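Long-range contacts in probable glutamine-binding lipoprotein GlnH (GLNBP) (Mycobacterium tuberculosis, PDB 6H20), which probably serves as the extracellular solute-binding protein that captures aspartate and related amino acids and so helps regulate protein kinase G and glutamate metabolism: residues 51-56 with 115-120; 83-88 with 248-253. All blocks are in the same frame, centred on the assembly; numbering follows the deposited sequence.

Interaction 1 of 2, residues 51-56 with 115-120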
# COMPACT_ATOMS: atom_id res chain seq x y z
N GLY A 51 4.29 -25.50 0.02
CA GLY A 51 3.05 -25.76 0.71
C GLY A 51 2.25 -24.53 1.06
O GLY A 51 1.09 -24.66 1.50
N ARG A 52 2.81 -23.34 0.89
CA ARG A 52 2.08 -22.11 1.19
C ARG A 52 2.77 -20.94 0.50
O ARG A 52 3.97 -20.98 0.22
CB ARG A 52 2.00 -21.85 2.71
CG ARG A 52 3.26 -21.25 3.32
CD ARG A 52 4.39 -22.26 3.42
NE ARG A 52 5.42 -21.82 4.36
CZ ARG A 52 6.64 -22.35 4.44
NH1 ARG A 52 6.98 -23.35 3.63
NH2 ARG A 52 7.52 -21.88 5.32
N LEU A 53 1.97 -19.91 0.23
CA LEU A 53 2.46 -18.63 -0.27
C LEU A 53 2.87 -17.76 0.91
O LEU A 53 2.10 -17.61 1.86
CB LEU A 53 1.34 -17.94 -1.04
CG LEU A 53 1.61 -16.57 -1.65
CD1 LEU A 53 2.58 -16.71 -2.83
CD2 LEU A 53 0.31 -15.89 -2.11
N ILE A 54 4.09 -17.22 0.86
CA ILE A 54 4.60 -16.37 1.94
C ILE A 54 4.43 -14.92 1.51
O ILE A 54 4.99 -14.49 0.50
CB ILE A 54 6.06 -16.70 2.27
CG1 ILE A 54 6.18 -18.17 2.67
CG2 ILE A 54 6.57 -15.78 3.39
CD1 ILE A 54 7.61 -18.68 2.77
N VAL A 55 3.64 -14.18 2.30
CA VAL A 55 3.14 -12.85 1.93
C VAL A 55 3.68 -11.84 2.93
O VAL A 55 3.48 -11.99 4.13
CB VAL A 55 1.61 -12.83 1.94
CG1 VAL A 55 1.08 -11.43 1.59
CG2 VAL A 55 1.04 -13.87 0.98
N GLY A 56 4.30 -10.78 2.41
CA GLY A 56 4.78 -9.70 3.26
C GLY A 56 3.73 -8.62 3.41
O GLY A 56 3.18 -8.13 2.41
N VAL A 115 10.12 -13.24 1.12
CA VAL A 115 8.71 -13.49 0.89
C VAL A 115 8.55 -13.76 -0.60
O VAL A 115 9.39 -13.37 -1.41
CB VAL A 115 7.82 -12.29 1.29
CG1 VAL A 115 7.95 -11.99 2.78
CG2 VAL A 115 8.18 -11.05 0.47
N ASP A 116 7.44 -14.42 -0.95
CA ASP A 116 7.13 -14.58 -2.37
C ASP A 116 6.59 -13.27 -2.95
O ASP A 116 6.96 -12.87 -4.06
CB ASP A 116 6.11 -15.69 -2.57
CG ASP A 116 6.59 -17.05 -2.09
OD1 ASP A 116 7.67 -17.50 -2.55
OD2 ASP A 116 5.88 -17.69 -1.29
N ILE A 117 5.68 -12.62 -2.23
CA ILE A 117 5.07 -11.38 -2.69
C ILE A 117 4.89 -10.45 -1.51
O ILE A 117 4.82 -10.89 -0.35
CB ILE A 117 3.71 -11.60 -3.39
CG1 ILE A 117 2.67 -12.18 -2.42
CG2 ILE A 117 3.87 -12.51 -4.62
CD1 ILE A 117 1.28 -12.37 -3.05
N VAL A 118 4.86 -9.15 -1.80
CA VAL A 118 4.43 -8.13 -0.84
C VAL A 118 3.09 -7.61 -1.33
O VAL A 118 2.97 -7.18 -2.48
CB VAL A 118 5.45 -6.99 -0.74
CG1 VAL A 118 4.86 -5.80 0.03
CG2 VAL A 118 6.74 -7.46 -0.06
N VAL A 119 2.07 -7.68 -0.48
CA VAL A 119 0.78 -7.05 -0.74
C VAL A 119 0.56 -6.14 0.45
O VAL A 119 0.05 -6.56 1.50
CB VAL A 119 -0.37 -8.05 -0.92
CG1 VAL A 119 -1.60 -7.33 -1.49
CG2 VAL A 119 0.04 -9.20 -1.85
N LYS A 120 1.04 -4.90 0.33
CA LYS A 120 1.03 -3.96 1.45
C LYS A 120 1.03 -2.56 0.88
O LYS A 120 2.06 -1.87 0.90
CB LYS A 120 2.23 -4.19 2.37
CG LYS A 120 2.08 -3.44 3.70
CD LYS A 120 3.42 -3.18 4.36
CE LYS A 120 3.30 -2.43 5.68
NZ LYS A 120 2.28 -1.33 5.68
O HOH W 1 6.39 -20.24 -0.66

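Interaction 2 of 2, residues 83-88 with 248-253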
# COMPACT_ATOMS: atom_id res chain seq x y z
N GLY A 83 -4.80 -13.61 -0.84
CA GLY A 83 -5.49 -14.89 -0.80
C GLY A 83 -5.97 -15.34 -2.16
O GLY A 83 -6.08 -16.55 -2.40
N GLU A 84 -6.29 -14.40 -3.05
CA GLU A 84 -6.69 -14.78 -4.40
C GLU A 84 -5.52 -15.34 -5.20
O GLU A 84 -5.70 -16.27 -6.00
CB GLU A 84 -7.35 -13.60 -5.12
CG GLU A 84 -8.68 -13.17 -4.50
CD GLU A 84 -9.69 -14.29 -4.44
OE1 GLU A 84 -9.76 -15.09 -5.41
OE2 GLU A 84 -10.41 -14.40 -3.42
N VAL A 85 -4.31 -14.80 -4.99
CA VAL A 85 -3.12 -15.42 -5.57
C VAL A 85 -2.96 -16.84 -5.05
O VAL A 85 -2.74 -17.78 -5.82
CB VAL A 85 -1.87 -14.56 -5.28
CG1 VAL A 85 -0.62 -15.23 -5.86
CG2 VAL A 85 -2.06 -13.17 -5.85
N ALA A 86 -3.09 -17.02 -3.74
CA ALA A 86 -2.98 -18.35 -3.17
C ALA A 86 -4.05 -19.28 -3.72
O ALA A 86 -3.80 -20.47 -3.95
CB ALA A 86 -3.05 -18.28 -1.64
N ARG A 87 -5.27 -18.76 -3.92
CA ARG A 87 -6.31 -19.59 -4.52
C ARG A 87 -5.88 -20.10 -5.89
O ARG A 87 -6.11 -21.28 -6.22
CB ARG A 87 -7.62 -18.80 -4.65
CG ARG A 87 -8.82 -19.67 -5.01
CD ARG A 87 -9.98 -18.85 -5.57
NE ARG A 87 -10.42 -17.79 -4.65
CZ ARG A 87 -11.25 -17.98 -3.63
NH1 ARG A 87 -11.72 -19.20 -3.36
NH2 ARG A 87 -11.60 -16.96 -2.85
N ASP A 88 -5.26 -19.24 -6.70
CA ASP A 88 -4.82 -19.66 -8.03
C ASP A 88 -3.70 -20.70 -7.94
O ASP A 88 -3.59 -21.56 -8.83
CB ASP A 88 -4.35 -18.45 -8.84
CG ASP A 88 -5.50 -17.65 -9.43
OD1 ASP A 88 -6.67 -17.94 -9.12
OD2 ASP A 88 -5.22 -16.72 -10.21
N ARG A 248 3.98 -12.61 -14.14
CA ARG A 248 2.94 -13.05 -15.07
C ARG A 248 1.84 -13.81 -14.36
O ARG A 248 0.66 -13.62 -14.66
CB ARG A 248 3.54 -13.88 -16.21
CG ARG A 248 4.60 -13.15 -17.00
CD ARG A 248 5.04 -14.00 -18.18
NE ARG A 248 6.19 -13.43 -18.87
CZ ARG A 248 6.10 -12.49 -19.81
NH1 ARG A 248 4.91 -12.01 -20.16
NH2 ARG A 248 7.20 -12.02 -20.39
N PHE A 249 2.20 -14.68 -13.41
CA PHE A 249 1.20 -15.44 -12.68
C PHE A 249 0.25 -14.52 -11.92
O PHE A 249 -0.98 -14.64 -12.03
CB PHE A 249 1.86 -16.44 -11.71
CG PHE A 249 0.89 -17.39 -11.07
CD1 PHE A 249 0.13 -17.00 -9.96
CD2 PHE A 249 0.69 -18.65 -11.61
CE1 PHE A 249 -0.79 -17.86 -9.40
CE2 PHE A 249 -0.23 -19.52 -11.06
CZ PHE A 249 -0.97 -19.12 -9.95
N VAL A 250 0.81 -13.59 -11.13
CA VAL A 250 -0.04 -12.67 -10.37
C VAL A 250 -0.89 -11.82 -11.30
O VAL A 250 -2.06 -11.54 -11.02
CB VAL A 250 0.83 -11.80 -9.43
CG1 VAL A 250 -0.01 -10.72 -8.76
CG2 VAL A 250 1.50 -12.68 -8.37
N ASN A 251 -0.34 -11.42 -12.44
CA ASN A 251 -1.16 -10.64 -13.37
C ASN A 251 -2.32 -11.47 -13.90
O ASN A 251 -3.39 -10.91 -14.18
CB ASN A 251 -0.29 -10.06 -14.48
CG ASN A 251 0.58 -8.92 -13.98
OD1 ASN A 251 0.29 -8.36 -12.91
ND2 ASN A 251 1.61 -8.55 -14.73
N GLY A 252 -2.13 -12.79 -14.04
CA GLY A 252 -3.25 -13.66 -14.35
C GLY A 252 -4.32 -13.64 -13.27
O GLY A 252 -5.52 -13.55 -13.57
N THR A 253 -3.90 -13.71 -12.00
CA THR A 253 -4.86 -13.60 -10.90
C THR A 253 -5.61 -12.28 -10.97
O THR A 253 -6.84 -12.24 -10.77
CB THR A 253 -4.15 -13.70 -9.54
OG1 THR A 253 -3.43 -14.94 -9.47
CG2 THR A 253 -5.17 -13.66 -8.41
O HOH W 2 -2.68 -16.86 -12.34

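Interaction 1 of 2, residues 51-56 with 115-120
Gly56 pairs with Val118 in a parallel bridge, its backbone bonding to the flanking Ile117 and Val119. Gly56 N bonds to Ile117 O at 2.8 Å, nearly straight and in the carbonyl plane, and Gly56 O accepts from Val119 N at 3.1 Å. This is the tight part. With no side chain on Gly56, Val115 CG1 closes to 3.9 Å from Gly56 CA. On the other face Leu53, Val55 and Ile117 pack: Ile117 CG1, set between its own backbone N and carbonyl carbon (chi1 64°), runs alongside Val55 CG2, and Ile117 CD1 reaches 3.8 Å from Leu53 CD2.

Toward Arg52 the pairing opens and the Asp116 side chain replaces a backbone acceptor. Asp116 OD2 takes Ile54 N at 2.8 Å on its anti side, while Asp116 N returns a bond to Ile54 O at 2.8 Å. A water donates to both, linking Arg52 O to Asp116 OD2, and Arg50 holds Asp116 OD1 by a salt bridge. At the other end Lys120, a residue of the asparagine pocket, has its NZ in a salt bridge with Asp58.

Strand 53-57 runs between strands 96-100 and 117-118, with helix 77-90 against Leu53 and Val55 and helix 106-111 against Val115 and Val118.

Interaction 2 of 2, residues 83-88 with 248-253
The Phe249 ring reaches across to helix 83-88 with its CZ corner, Phe249 CZ coming to 3.6 Å from Asp88 CB. A water sits over the centre of one ring face and donates to Phe249 O, with a weak second bond to Asp88 OD2. At the edge, near the ring plane, lie Val85 O and the carbonyl carbon of Asp88, so the ring rim abuts the backbone of the facing helix; Asp88 CB approaches obliquely. What swings the ring across is the first torsion of Phe249, with CG opposite the backbone N (chi1 -172°).

The other flat group, the Arg87 guanidinium, is used edge-on within its own helix. Arg87 NE and Arg87 NH2 grip Glu84 OE1 and Glu84 OE2 respectively, side-on, each at 2.9 Å and close to the guanidinium plane, a two-pronged salt bridge over one helical turn. Arg256, on helix 244-259, pairs with Glu84 OE1 and Asp88 OD1, carrying the charge network across to the second helix.

Both helices belong to the same lobe of this periplasmic-binding-protein type fold, although 159 residues lie between the segments. Their axes pass 9.5 Å apart at 106°, a steep crossing that concentrates the contact around Val85, Asp88 and Thr253.

The side chain of Thr253 sets out toward helix 83-88. Thr253 OG1 donates to Asp88 OD2 at 2.6 Å, from well above the carboxylate plane, and the two side chains slide past each other in opposite directions. Thr253 CG2 also faces the helix, 3.6 Å from Glu84 O and against Glu84 CB and Val85 CG2. On the side toward the sheet, Val85 CG1 meets Val250 CG2 at 4.2 Å, and Val250 in turn packs on Val237 and Ile239 of strand 232-240.

In the fold
Both contacts are mostly buried and lie on the same side of the chain's centre, but they join different elements. Interaction 1 is strand against strand inside the sheet, so backbone bonds do most of the work, with one carboxylate among the acceptors. Interaction 2 is helix against helix, lying away from the amino-acid site that Lys120 of interaction 1 borders; side chains carry it, with a hydroxyl-carboxylate bond and nearby salt bridges on top of apolar packing. They meet directly: Leu53 CD2 lies 3.9 Å from Val85 CG1, so helix 77-90 is layered onto the sheet while gripping helix 244-259. Their segments alternate along the chain.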